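Side-chain contacts in oxidoreductase, short-chain dehydrogenase/reductase family (Aeromonas hydrophila subsp. hydrophila, PDB 3L6E), which probably acts as a nucleotide-dependent oxidoreductase of the short-chain dehydrogenase/reductase family, perhaps a 3-dehydrosphinganine reductase: residues 17-22 with 205-210; 21-26 with 80-85; 106-111 with 149-154; 132-137 with 157-162. All blocks are in the same frame, centred on the assembly; numbering follows the deposited sequence.

Contact 1. Residues 17-22 with 205-210; sequences RALTIG and AYMLDA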
loop_
_atom_site.group_PDB
_atom_site.type_symbol
_atom_site.label_atom_id
_atom_site.label_comp_id
_atom_site.label_asym_id
_atom_site.label_seq_id
_atom_site.Cartn_x
_atom_site.Cartn_y
_atom_site.Cartn_z
ATOM N N ARG A 17 3.096 -13.781 -14.095
ATOM C CA ARG A 17 2.143 -14.894 -14.220
ATOM C C ARG A 17 1.000 -14.701 -13.239
ATOM O O ARG A 17 -0.163 -14.653 -13.645
ATOM C CB ARG A 17 2.813 -16.249 -13.929
ATOM C CG ARG A 17 3.189 -17.124 -15.118
ATOM C CD ARG A 17 3.474 -18.592 -14.668
ATOM N NE ARG A 17 2.681 -18.988 -13.495
ATOM C CZ ARG A 17 1.845 -20.028 -13.432
ATOM N NH1 ARG A 17 1.179 -20.272 -12.315
ATOM N NH2 ARG A 17 1.675 -20.826 -14.477
ATOM N N ALA A 18 1.324 -14.558 -11.950
ATOM C CA ALA A 18 0.295 -14.448 -10.914
ATOM C C ALA A 18 -0.618 -13.233 -11.135
ATOM O O ALA A 18 -1.835 -13.310 -10.953
ATOM C CB ALA A 18 0.931 -14.399 -9.504
ATOM N N LEU A 19 -0.017 -12.108 -11.494
ATOM C CA LEU A 19 -0.778 -10.904 -11.764
ATOM C C LEU A 19 -1.689 -11.098 -12.967
ATOM O O LEU A 19 -2.817 -10.651 -12.937
ATOM C CB LEU A 19 0.132 -9.695 -11.982
ATOM C CG LEU A 19 0.903 -9.100 -10.791
ATOM C CD1 LEU A 19 2.091 -8.303 -11.283
ATOM C CD2 LEU A 19 0.018 -8.238 -9.901
ATOM N N THR A 20 -1.195 -11.765 -14.015
ATOM C CA THR A 20 -1.972 -11.994 -15.228
ATOM C C THR A 20 -3.167 -12.857 -14.896
ATOM O O THR A 20 -4.286 -12.518 -15.257
ATOM C CB THR A 20 -1.162 -12.654 -16.354
ATOM O OG1 THR A 20 -0.086 -11.803 -16.736
ATOM C CG2 THR A 20 -2.035 -12.912 -17.599
ATOM N N ILE A 21 -2.917 -13.965 -14.197
ATOM C CA ILE A 21 -3.958 -14.881 -13.756
ATOM C C ILE A 21 -5.037 -14.157 -12.955
ATOM O O ILE A 21 -6.228 -14.359 -13.189
ATOM C CB ILE A 21 -3.391 -16.087 -12.945
ATOM C CG1 ILE A 21 -2.401 -16.888 -13.800
ATOM C CG2 ILE A 21 -4.546 -16.967 -12.416
ATOM C CD1 ILE A 21 -1.690 -18.017 -13.096
ATOM N N GLY A 22 -4.606 -13.302 -12.031
ATOM C CA GLY A 22 -5.505 -12.611 -11.108
ATOM C C GLY A 22 -6.435 -11.628 -11.777
ATOM O O GLY A 22 -7.610 -11.546 -11.419
ATOM N N ALA A 205 -2.130 -10.541 -5.072
ATOM C CA ALA A 205 -3.445 -10.312 -4.468
ATOM C C ALA A 205 -3.515 -8.984 -3.740
ATOM O O ALA A 205 -4.517 -8.260 -3.868
ATOM C CB ALA A 205 -3.853 -11.494 -3.545
ATOM N N TYR A 206 -2.459 -8.654 -2.985
ATOM C CA TYR A 206 -2.332 -7.315 -2.400
ATOM C C TYR A 206 -2.292 -6.229 -3.460
ATOM O O TYR A 206 -2.943 -5.206 -3.313
ATOM C CB TYR A 206 -1.057 -7.169 -1.561
ATOM C CG TYR A 206 -1.150 -7.773 -0.186
ATOM C CD1 TYR A 206 -2.174 -7.407 0.692
ATOM C CD2 TYR A 206 -0.226 -8.719 0.233
ATOM C CE1 TYR A 206 -2.260 -7.980 1.958
ATOM C CE2 TYR A 206 -0.299 -9.273 1.480
ATOM C CZ TYR A 206 -1.304 -8.898 2.339
ATOM O OH TYR A 206 -1.352 -9.484 3.583
HETATM N N MSE A 207 -1.490 -6.462 -4.497
HETATM C CA MSE A 207 -1.253 -5.493 -5.564
HETATM C C MSE A 207 -2.545 -5.214 -6.352
HETATM O O MSE A 207 -2.891 -4.056 -6.591
HETATM C CB MSE A 207 -0.132 -5.974 -6.499
HETATM C CG MSE A 207 1.243 -6.054 -5.842
HETATM SE SE MSE A 207 2.647 -6.898 -6.953
HETATM C CE MSE A 207 3.066 -5.438 -8.108
ATOM N N LEU A 208 -3.255 -6.272 -6.722
ATOM C CA LEU A 208 -4.495 -6.134 -7.479
ATOM C C LEU A 208 -5.623 -5.526 -6.648
ATOM O O LEU A 208 -6.427 -4.763 -7.169
ATOM C CB LEU A 208 -4.941 -7.464 -8.080
ATOM C CG LEU A 208 -3.984 -8.128 -9.069
ATOM C CD1 LEU A 208 -4.516 -9.500 -9.469
ATOM C CD2 LEU A 208 -3.710 -7.273 -10.279
ATOM N N ASP A 209 -5.684 -5.854 -5.361
ATOM C CA ASP A 209 -6.620 -5.148 -4.493
ATOM C C ASP A 209 -6.248 -3.670 -4.459
ATOM O O ASP A 209 -7.102 -2.814 -4.534
ATOM C CB ASP A 209 -6.657 -5.712 -3.078
ATOM C CG ASP A 209 -7.377 -7.036 -2.988
ATOM O OD1 ASP A 209 -7.809 -7.566 -4.029
ATOM O OD2 ASP A 209 -7.515 -7.554 -1.861
ATOM N N ALA A 210 -4.965 -3.382 -4.340
ATOM C CA ALA A 210 -4.524 -2.008 -4.268
ATOM C C ALA A 210 -4.846 -1.268 -5.585
ATOM O O ALA A 210 -5.133 -0.091 -5.571
ATOM C CB ALA A 210 -3.050 -1.950 -3.955
#
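Leu19 and Gly22 of helix 14-25 meet Met207 and Leu208 of helix 200-210, two helices lying on one face of the Rossmann-fold sheet. The first of them follows the glycine-rich turn near the start of the fold. Their local axes come within 10.0 Å and cross at -48°. Starting from the N-terminal side, Leu19 makes the first contact through a single methyl: its CD2 lies 3.9 Å from Leu208 CD2. The same Leu19 CD2 is 4.1 Å from Met207 CB and 4.2 Å from the selenium of this selenomethionine, so one methyl is lodged between two neighbouring side chains of the partner helix. Met207 also packs on Leu222 and Ile224, which seats helix 200-210 on strand 217-226, the outermost strand within this chain. Tyr206, on the same helix, hydrogen-bonds through OH to the backbone O of Glu212 of the second subunit, which places this helix at the dimer interface. One turn beyond Leu19, Gly22 presents bare backbone. Leu208 CD1 lies directly against it, 3.7 Å from Gly22 CA and equally far from Gly22 C.

Contact 2. Residues 21-26 with 80-85; sequences IGLVER and LVLHCA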
loop_
_atom_site.group_PDB
_atom_site.type_symbol
_atom_site.label_atom_id
_atom_site.label_comp_id
_atom_site.label_asym_id
_atom_site.label_seq_id
_atom_site.Cartn_x
_atom_site.Cartn_y
_atom_site.Cartn_z
ATOM N N ILE A 21 -2.917 -13.965 -14.197
ATOM C CA ILE A 21 -3.958 -14.881 -13.756
ATOM C C ILE A 21 -5.037 -14.157 -12.955
ATOM O O ILE A 21 -6.228 -14.359 -13.189
ATOM C CB ILE A 21 -3.391 -16.087 -12.945
ATOM C CG1 ILE A 21 -2.401 -16.888 -13.800
ATOM C CG2 ILE A 21 -4.546 -16.967 -12.416
ATOM C CD1 ILE A 21 -1.690 -18.017 -13.096
ATOM N N GLY A 22 -4.606 -13.302 -12.031
ATOM C CA GLY A 22 -5.505 -12.611 -11.108
ATOM C C GLY A 22 -6.435 -11.628 -11.777
ATOM O O GLY A 22 -7.610 -11.546 -11.419
ATOM N N LEU A 23 -5.901 -10.872 -12.738
ATOM C CA LEU A 23 -6.674 -9.912 -13.526
ATOM C C LEU A 23 -7.655 -10.631 -14.447
ATOM O O LEU A 23 -8.746 -10.131 -14.720
ATOM C CB LEU A 23 -5.732 -9.030 -14.364
ATOM C CG LEU A 23 -4.813 -8.023 -13.663
ATOM C CD1 LEU A 23 -3.550 -7.743 -14.470
ATOM C CD2 LEU A 23 -5.535 -6.722 -13.327
ATOM N N VAL A 24 -7.272 -11.811 -14.930
ATOM C CA VAL A 24 -8.188 -12.615 -15.743
ATOM C C VAL A 24 -9.375 -13.096 -14.909
ATOM O O VAL A 24 -10.538 -12.984 -15.341
ATOM C CB VAL A 24 -7.485 -13.805 -16.423
ATOM C CG1 VAL A 24 -8.523 -14.840 -16.963
ATOM C CG2 VAL A 24 -6.587 -13.304 -17.544
ATOM N N GLU A 25 -9.067 -13.640 -13.731
ATOM C CA GLU A 25 -10.083 -14.091 -12.772
ATOM C C GLU A 25 -11.018 -12.944 -12.357
ATOM O O GLU A 25 -12.181 -13.178 -12.058
ATOM C CB GLU A 25 -9.428 -14.726 -11.532
ATOM C CG GLU A 25 -8.757 -16.083 -11.788
ATOM C CD GLU A 25 -8.108 -16.701 -10.543
ATOM O OE1 GLU A 25 -8.002 -16.007 -9.503
ATOM O OE2 GLU A 25 -7.700 -17.882 -10.606
ATOM N N ARG A 26 -10.502 -11.710 -12.348
ATOM C CA ARG A 26 -11.326 -10.531 -12.061
ATOM C C ARG A 26 -12.014 -9.961 -13.329
ATOM O O ARG A 26 -12.543 -8.841 -13.320
ATOM C CB ARG A 26 -10.509 -9.461 -11.306
ATOM C CG ARG A 26 -10.062 -9.870 -9.882
ATOM C CD ARG A 26 -8.782 -9.123 -9.451
ATOM N NE ARG A 26 -8.162 -9.648 -8.216
ATOM C CZ ARG A 26 -8.110 -9.002 -7.050
ATOM N NH1 ARG A 26 -7.513 -9.559 -5.997
ATOM N NH2 ARG A 26 -8.650 -7.795 -6.925
ATOM N N LEU A 80 -4.763 -0.147 -17.811
ATOM C CA LEU A 80 -3.648 -0.342 -16.887
ATOM C C LEU A 80 -2.457 -0.935 -17.602
ATOM O O LEU A 80 -2.585 -1.925 -18.335
ATOM C CB LEU A 80 -4.059 -1.209 -15.680
ATOM C CG LEU A 80 -2.989 -1.831 -14.765
ATOM C CD1 LEU A 80 -2.189 -0.766 -14.043
ATOM C CD2 LEU A 80 -3.596 -2.829 -13.754
ATOM N N VAL A 81 -1.308 -0.285 -17.419
ATOM C CA VAL A 81 -0.034 -0.832 -17.836
ATOM C C VAL A 81 0.712 -1.225 -16.569
ATOM O O VAL A 81 1.042 -0.389 -15.716
ATOM C CB VAL A 81 0.783 0.117 -18.745
ATOM C CG1 VAL A 81 2.129 -0.530 -19.123
ATOM C CG2 VAL A 81 0.017 0.385 -20.032
ATOM N N LEU A 82 0.920 -2.527 -16.441
ATOM C CA LEU A 82 1.560 -3.099 -15.285
ATOM C C LEU A 82 2.950 -3.485 -15.712
ATOM O O LEU A 82 3.138 -4.442 -16.462
ATOM C CB LEU A 82 0.792 -4.326 -14.814
ATOM C CG LEU A 82 0.420 -4.389 -13.339
ATOM C CD1 LEU A 82 -0.130 -5.757 -12.986
ATOM C CD2 LEU A 82 1.607 -4.059 -12.476
ATOM N N HIS A 83 3.926 -2.705 -15.284
ATOM C CA HIS A 83 5.289 -2.978 -15.682
ATOM C C HIS A 83 6.014 -3.781 -14.612
ATOM O O HIS A 83 6.195 -3.316 -13.485
ATOM C CB HIS A 83 6.055 -1.707 -16.031
ATOM C CG HIS A 83 7.419 -1.977 -16.587
ATOM N ND1 HIS A 83 8.577 -1.669 -15.907
ATOM C CD2 HIS A 83 7.807 -2.576 -17.734
ATOM C CE1 HIS A 83 9.619 -2.051 -16.620
ATOM N NE2 HIS A 83 9.178 -2.609 -17.729
ATOM N N CYS A 84 6.391 -5.000 -14.974
ATOM C CA CYS A 84 7.163 -5.869 -14.108
ATOM C C CYS A 84 8.590 -5.933 -14.600
ATOM O O CYS A 84 8.932 -6.820 -15.366
ATOM C CB CYS A 84 6.567 -7.268 -14.088
ATOM S SG CYS A 84 4.964 -7.318 -13.348
ATOM N N ALA A 85 9.419 -4.977 -14.168
ATOM C CA ALA A 85 10.826 -4.961 -14.580
ATOM C C ALA A 85 11.539 -6.238 -14.144
ATOM O O ALA A 85 12.529 -6.633 -14.756
ATOM C CB ALA A 85 11.541 -3.733 -14.050
#
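Leu23, in the last turn of helix 14-25, reaches the sheet at Leu80 and Leu82 of strand 80-84, joining a helix of the Rossmann fold to the central strand of its parallel sheet. The apolar contact is a fork. Leu23 CD2 goes to Leu80 CD2 at 4.4 Å, while Leu23 CD1 goes to Leu82 CD1 at 4.2 Å. Leu80 and Leu82 are two residues apart and point to the same face of the sheet, so one leucine of the helix can meet both. Leu82 CG sits between staggered positions (chi1 -129°). All three leucines are buried, and the two segments meet through methyl groups alone, with Leu23 CA still 10.6 Å from Leu80 CA. Leu23 also packs on Ile6 and Val8 of strand 5-9, the neighbour of 80-84, so its side chain covers two adjacent strands.

Polar interactions lie around this leucine patch, and none of the hydrogen bonds crosses from helix to strand. At the C-terminal end of the helix, where Arg26 is the first residue to leave helical geometry, Arg26 N bonds to Gly22 O at 3.0 Å. The guanidinium of Arg26 has the same oxygen at its edge, in plane. Arg26 NH1 then forms a salt bridge with Asp209 OD1 of helix 200-210. His83 heads for the opposite face of the sheet, where weak hydrogen bonds join its ND1 to Asn132 OD1 and its NE2 to Ser111 OG.

Contact 3. Residues 106-111 with 149-154; sequences ESNLVS and CASKWG. Unlike the reference sequence in segment 106-111: Val110 (reference Ile).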
loop_
_atom_site.group_PDB
_atom_site.type_symbol
_atom_site.label_atom_id
_atom_site.label_comp_id
_atom_site.label_asym_id
_atom_site.label_seq_id
_atom_site.Cartn_x
_atom_site.Cartn_y
_atom_site.Cartn_z
ATOM N N GLU A 106 19.989 -2.167 -18.217
ATOM C CA GLU A 106 19.304 -1.924 -19.476
ATOM C C GLU A 106 18.013 -2.718 -19.573
ATOM O O GLU A 106 17.032 -2.248 -20.141
ATOM C CB GLU A 106 20.219 -2.184 -20.675
ATOM C CG GLU A 106 21.239 -1.069 -20.907
ATOM C CD GLU A 106 21.914 -1.149 -22.268
ATOM O OE1 GLU A 106 23.119 -0.820 -22.345
ATOM O OE2 GLU A 106 21.245 -1.541 -23.254
ATOM N N SER A 107 17.991 -3.914 -19.000
ATOM C CA SER A 107 16.744 -4.639 -18.924
ATOM C C SER A 107 15.817 -3.982 -17.896
ATOM O O SER A 107 14.594 -4.159 -17.961
ATOM C CB SER A 107 16.968 -6.101 -18.553
ATOM O OG SER A 107 16.379 -6.388 -17.295
ATOM N N ASN A 108 16.405 -3.236 -16.980
ATOM C CA ASN A 108 15.611 -2.670 -15.931
ATOM C C ASN A 108 15.265 -1.226 -16.007
ATOM O O ASN A 108 14.134 -0.895 -15.887
ATOM C CB ASN A 108 16.136 -3.044 -14.584
ATOM C CG ASN A 108 16.053 -4.481 -14.365
ATOM O OD1 ASN A 108 15.740 -5.214 -15.258
ATOM N ND2 ASN A 108 16.316 -4.899 -13.195
ATOM N N LEU A 109 16.226 -0.361 -16.209
ATOM C CA LEU A 109 15.887 1.012 -16.236
ATOM C C LEU A 109 15.402 1.435 -17.584
ATOM O O LEU A 109 14.486 2.130 -17.697
ATOM C CB LEU A 109 17.046 1.822 -15.781
ATOM C CG LEU A 109 16.825 3.302 -15.756
ATOM C CD1 LEU A 109 15.572 3.702 -15.076
ATOM C CD2 LEU A 109 18.011 3.889 -15.100
ATOM N N VAL A 110 16.037 0.965 -18.606
ATOM C CA VAL A 110 15.702 1.259 -19.991
ATOM C C VAL A 110 14.298 0.762 -20.333
ATOM O O VAL A 110 13.499 1.492 -20.935
ATOM C CB VAL A 110 16.753 0.660 -20.960
ATOM C CG1 VAL A 110 16.342 0.842 -22.407
ATOM C CG2 VAL A 110 18.119 1.290 -20.724
ATOM N N SER A 111 13.986 -0.471 -19.940
ATOM C CA SER A 111 12.657 -1.007 -20.200
ATOM C C SER A 111 11.670 -0.159 -19.422
ATOM O O SER A 111 10.623 0.206 -19.950
ATOM C CB SER A 111 12.547 -2.497 -19.842
ATOM O OG SER A 111 12.409 -2.709 -18.441
ATOM N N CYS A 149 20.244 -2.276 -5.487
ATOM C CA CYS A 149 19.873 -0.969 -4.950
ATOM C C CYS A 149 20.043 0.099 -5.997
ATOM O O CYS A 149 19.111 0.858 -6.236
ATOM C CB CYS A 149 20.661 -0.619 -3.702
ATOM S SG CYS A 149 20.144 -1.597 -2.312
ATOM N N ALA A 150 21.210 0.134 -6.640
ATOM C CA ALA A 150 21.410 1.015 -7.784
ATOM C C ALA A 150 20.214 0.905 -8.732
ATOM O O ALA A 150 19.568 1.902 -9.034
ATOM C CB ALA A 150 22.686 0.683 -8.507
ATOM N N SER A 151 19.909 -0.317 -9.157
ATOM C CA SER A 151 18.849 -0.564 -10.124
ATOM C C SER A 151 17.491 -0.018 -9.701
ATOM O O SER A 151 16.874 0.751 -10.449
ATOM C CB SER A 151 18.739 -2.059 -10.436
ATOM O OG SER A 151 17.900 -2.284 -11.552
ATOM N N LYS A 152 17.027 -0.412 -8.516
ATOM C CA LYS A 152 15.714 0.008 -8.040
ATOM C C LYS A 152 15.629 1.502 -7.711
ATOM O O LYS A 152 14.631 2.133 -8.050
ATOM C CB LYS A 152 15.211 -0.857 -6.869
ATOM C CG LYS A 152 16.040 -0.814 -5.606
ATOM C CD LYS A 152 15.456 -1.742 -4.548
ATOM C CE LYS A 152 16.582 -2.476 -3.810
ATOM N NZ LYS A 152 16.438 -3.980 -3.907
ATOM N N TRP A 153 16.655 2.058 -7.055
ATOM C CA TRP A 153 16.681 3.511 -6.799
ATOM C C TRP A 153 16.631 4.372 -8.068
ATOM O O TRP A 153 15.831 5.296 -8.142
ATOM C CB TRP A 153 17.808 3.929 -5.839
ATOM C CG TRP A 153 17.418 3.608 -4.439
ATOM C CD1 TRP A 153 17.865 2.561 -3.682
ATOM C CD2 TRP A 153 16.424 4.279 -3.651
ATOM N NE1 TRP A 153 17.241 2.558 -2.456
ATOM C CE2 TRP A 153 16.342 3.594 -2.411
ATOM C CE3 TRP A 153 15.605 5.407 -3.862
ATOM C CZ2 TRP A 153 15.475 4.001 -1.377
ATOM C CZ3 TRP A 153 14.740 5.812 -2.837
ATOM C CH2 TRP A 153 14.680 5.104 -1.608
ATOM N N GLY A 154 17.435 4.038 -9.068
ATOM C CA GLY A 154 17.324 4.674 -10.382
ATOM C C GLY A 154 15.915 4.674 -10.971
ATOM O O GLY A 154 15.462 5.699 -11.493
#
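Ser151 of helix 145-165 sets its hydroxyl beside Asn108 of helix 98-123, OG lying 3.6 Å from Asn108 CB. With OG swung opposite the backbone N (chi1 -169°), the short side chain leans over to the neighbouring helix. The backbones come close here as well, Ser151 CA being 7.0 Å from Leu109 CA. Asn108 stands in a wider pi-type turn at 106-110. Two hydroxyls bond to carbonyls around it: Ser111 OG donates to Ser107 O at 2.7 Å, from 38° out of the carbonyl plane, and Thr112 OG1 is hydrogen-bonded to Asn108 O.

The next residue, Lys152, points away from helix 98-123 and hydrogen-bonds through NZ to Ser136 OG. It matches the lysine of the YxxxK motif of short-chain dehydrogenases, and Asn108 probably corresponds to the active-site asparagine of the classical members, so this helix pair probably borders the catalytic pocket. One turn after Ser151, Gly154 meets the other helix through its backbone. Leu109, with CG opposite the backbone N (chi1 -180°), brings CD1 to 4.1 Å from Gly154 O.

Contact 4. Residues 132-137 with 157-162; sequences NVLSSA and GFLESL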
loop_
_atom_site.group_PDB
_atom_site.type_symbol
_atom_site.label_atom_id
_atom_site.label_comp_id
_atom_site.label_asym_id
_atom_site.label_seq_id
_atom_site.Cartn_x
_atom_site.Cartn_y
_atom_site.Cartn_z
ATOM N N ASN A 132 4.139 0.311 -11.787
ATOM C CA ASN A 132 5.470 -0.243 -11.902
ATOM C C ASN A 132 5.799 -1.119 -10.701
ATOM O O ASN A 132 5.526 -0.740 -9.552
ATOM C CB ASN A 132 6.495 0.863 -12.026
ATOM C CG ASN A 132 6.756 1.250 -13.448
ATOM O OD1 ASN A 132 7.534 0.621 -14.151
ATOM N ND2 ASN A 132 6.117 2.311 -13.879
ATOM N N VAL A 133 6.377 -2.281 -10.986
ATOM C CA VAL A 133 6.823 -3.205 -9.951
ATOM C C VAL A 133 8.335 -3.050 -9.774
ATOM O O VAL A 133 9.108 -3.298 -10.695
ATOM C CB VAL A 133 6.485 -4.681 -10.276
ATOM C CG1 VAL A 133 6.905 -5.599 -9.116
ATOM C CG2 VAL A 133 5.011 -4.835 -10.508
ATOM N N LEU A 134 8.736 -2.580 -8.600
ATOM C CA LEU A 134 10.138 -2.521 -8.240
ATOM C C LEU A 134 10.435 -3.686 -7.263
ATOM O O LEU A 134 10.607 -3.494 -6.064
ATOM C CB LEU A 134 10.483 -1.131 -7.673
ATOM C CG LEU A 134 10.328 0.101 -8.599
ATOM C CD1 LEU A 134 8.863 0.485 -8.875
ATOM C CD2 LEU A 134 11.036 1.289 -7.990
ATOM N N SER A 135 10.459 -4.908 -7.789
ATOM C CA SER A 135 10.540 -6.108 -6.941
ATOM C C SER A 135 11.933 -6.323 -6.342
ATOM O O SER A 135 12.939 -5.848 -6.882
ATOM C CB SER A 135 10.063 -7.348 -7.696
ATOM O OG SER A 135 10.832 -7.567 -8.866
ATOM N N SER A 136 11.980 -7.022 -5.211
ATOM C CA SER A 136 13.211 -7.154 -4.446
ATOM C C SER A 136 13.436 -8.610 -4.049
ATOM O O SER A 136 12.980 -9.059 -2.994
ATOM C CB SER A 136 13.160 -6.249 -3.213
ATOM O OG SER A 136 14.410 -5.634 -2.974
ATOM N N ALA A 137 14.149 -9.330 -4.915
ATOM C CA ALA A 137 14.433 -10.764 -4.757
ATOM C C ALA A 137 15.110 -11.116 -3.435
ATOM O O ALA A 137 16.107 -10.497 -3.049
ATOM C CB ALA A 137 15.270 -11.259 -5.927
ATOM N N GLY A 157 13.753 6.934 -8.915
ATOM C CA GLY A 157 14.122 8.316 -9.230
ATOM C C GLY A 157 13.360 8.778 -10.461
ATOM O O GLY A 157 12.642 9.764 -10.415
ATOM N N PHE A 158 13.492 8.021 -11.541
ATOM C CA PHE A 158 12.813 8.302 -12.801
ATOM C C PHE A 158 11.297 8.450 -12.618
ATOM O O PHE A 158 10.723 9.453 -13.020
ATOM C CB PHE A 158 13.115 7.209 -13.848
ATOM C CG PHE A 158 12.280 7.332 -15.101
ATOM C CD1 PHE A 158 12.577 8.296 -16.059
ATOM C CD2 PHE A 158 11.179 6.513 -15.303
ATOM C CE1 PHE A 158 11.796 8.424 -17.207
ATOM C CE2 PHE A 158 10.383 6.643 -16.441
ATOM C CZ PHE A 158 10.704 7.595 -17.402
ATOM N N LEU A 159 10.669 7.470 -11.989
ATOM C CA LEU A 159 9.196 7.414 -11.911
ATOM C C LEU A 159 8.545 8.486 -11.052
ATOM O O LEU A 159 7.515 9.038 -11.444
ATOM C CB LEU A 159 8.716 6.043 -11.455
ATOM C CG LEU A 159 9.058 4.867 -12.359
ATOM C CD1 LEU A 159 8.800 3.587 -11.586
ATOM C CD2 LEU A 159 8.287 4.900 -13.693
ATOM N N GLU A 160 9.135 8.771 -9.889
ATOM C CA GLU A 160 8.612 9.816 -8.994
ATOM C C GLU A 160 8.830 11.200 -9.587
ATOM O O GLU A 160 8.105 12.139 -9.272
ATOM C CB GLU A 160 9.257 9.742 -7.599
ATOM C CG GLU A 160 8.822 8.513 -6.762
ATOM C CD GLU A 160 9.373 8.505 -5.337
ATOM O OE1 GLU A 160 10.091 9.458 -4.954
ATOM O OE2 GLU A 160 9.080 7.544 -4.587
ATOM N N SER A 161 9.861 11.317 -10.415
ATOM C CA SER A 161 10.122 12.526 -11.169
ATOM C C SER A 161 9.139 12.625 -12.340
ATOM O O SER A 161 8.702 13.719 -12.700
ATOM C CB SER A 161 11.566 12.537 -11.659
ATOM O OG SER A 161 11.764 13.532 -12.635
ATOM N N LEU A 162 8.792 11.482 -12.927
ATOM C CA LEU A 162 7.800 11.464 -13.994
ATOM C C LEU A 162 6.406 11.748 -13.443
ATOM O O LEU A 162 5.615 12.463 -14.077
ATOM C CB LEU A 162 7.811 10.128 -14.745
ATOM C CG LEU A 162 6.821 9.974 -15.907
ATOM C CD1 LEU A 162 6.996 11.112 -16.929
ATOM C CD2 LEU A 162 6.998 8.635 -16.580
#
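Within the beta-alpha-beta unit formed by strand 128-137, helix 145-165 and strand 171-181, Leu159 packs the helix against Asn132 and Leu134 of the first strand. Leu159 carries the whole helix side of the contact. Its two methyls divide the work over the amide of Asn132: CD1 is 3.6 Å from Asn132 CB and the same distance from Asn132 CG, while CD2 lies 3.4 Å from Asn132 ND2. The two side chains run at a slant to each other, and both methyls rest over one face of the amide, CD1 above CG and CD2 above ND2. CG opposite the carbonyl carbon (chi1 -62°) carries both methyls of Leu159 out to the amide.

Leu134, two residues on along the chain and pointing the same way as Asn132, makes a lighter contact. Its CD1 comes to 4.1 Å from Leu159 CD1 as the two leucines pass in opposite directions. Hydrophobic and amide surfaces thus share one buried interface in which no hydrogen bond crosses from strand to helix. Backbone bonds of Asn132 to Val174 and Leu176, and of Leu134 to Leu176, link this edge to strand 171-181, and Leu159 also touches Asn175 there. Asn132 also touches Thr112 of helix 98-123. A helix laid over two adjoining parallel strands that it connects is the beta-alpha-beta crossover of the Rossmann fold.

Overall arrangement
The four contacts sandwich one parallel sheet, with helices packed on both faces as in Rossmann-type folds. Contacts 1 and 2 share helix 14-25, with centres 6 Å apart, and touch where Leu208 packs on Leu23. Contacts 3 and 4 share helix 145-165 on the other face, with centres 8 Å apart, and meet where Lys152 probably borders the active site. The centres of contacts 1 and 3 are 23 Å apart. Neighbouring strands 80-84 and 128-137 connect contact 2 to contact 4 through the probable hydrogen bond of Val133 N to His83 O. Along the chain, contact 2 closes before 3 and 4, whose segments alternate; contact 1 spans both, bringing a late helix beside an early one.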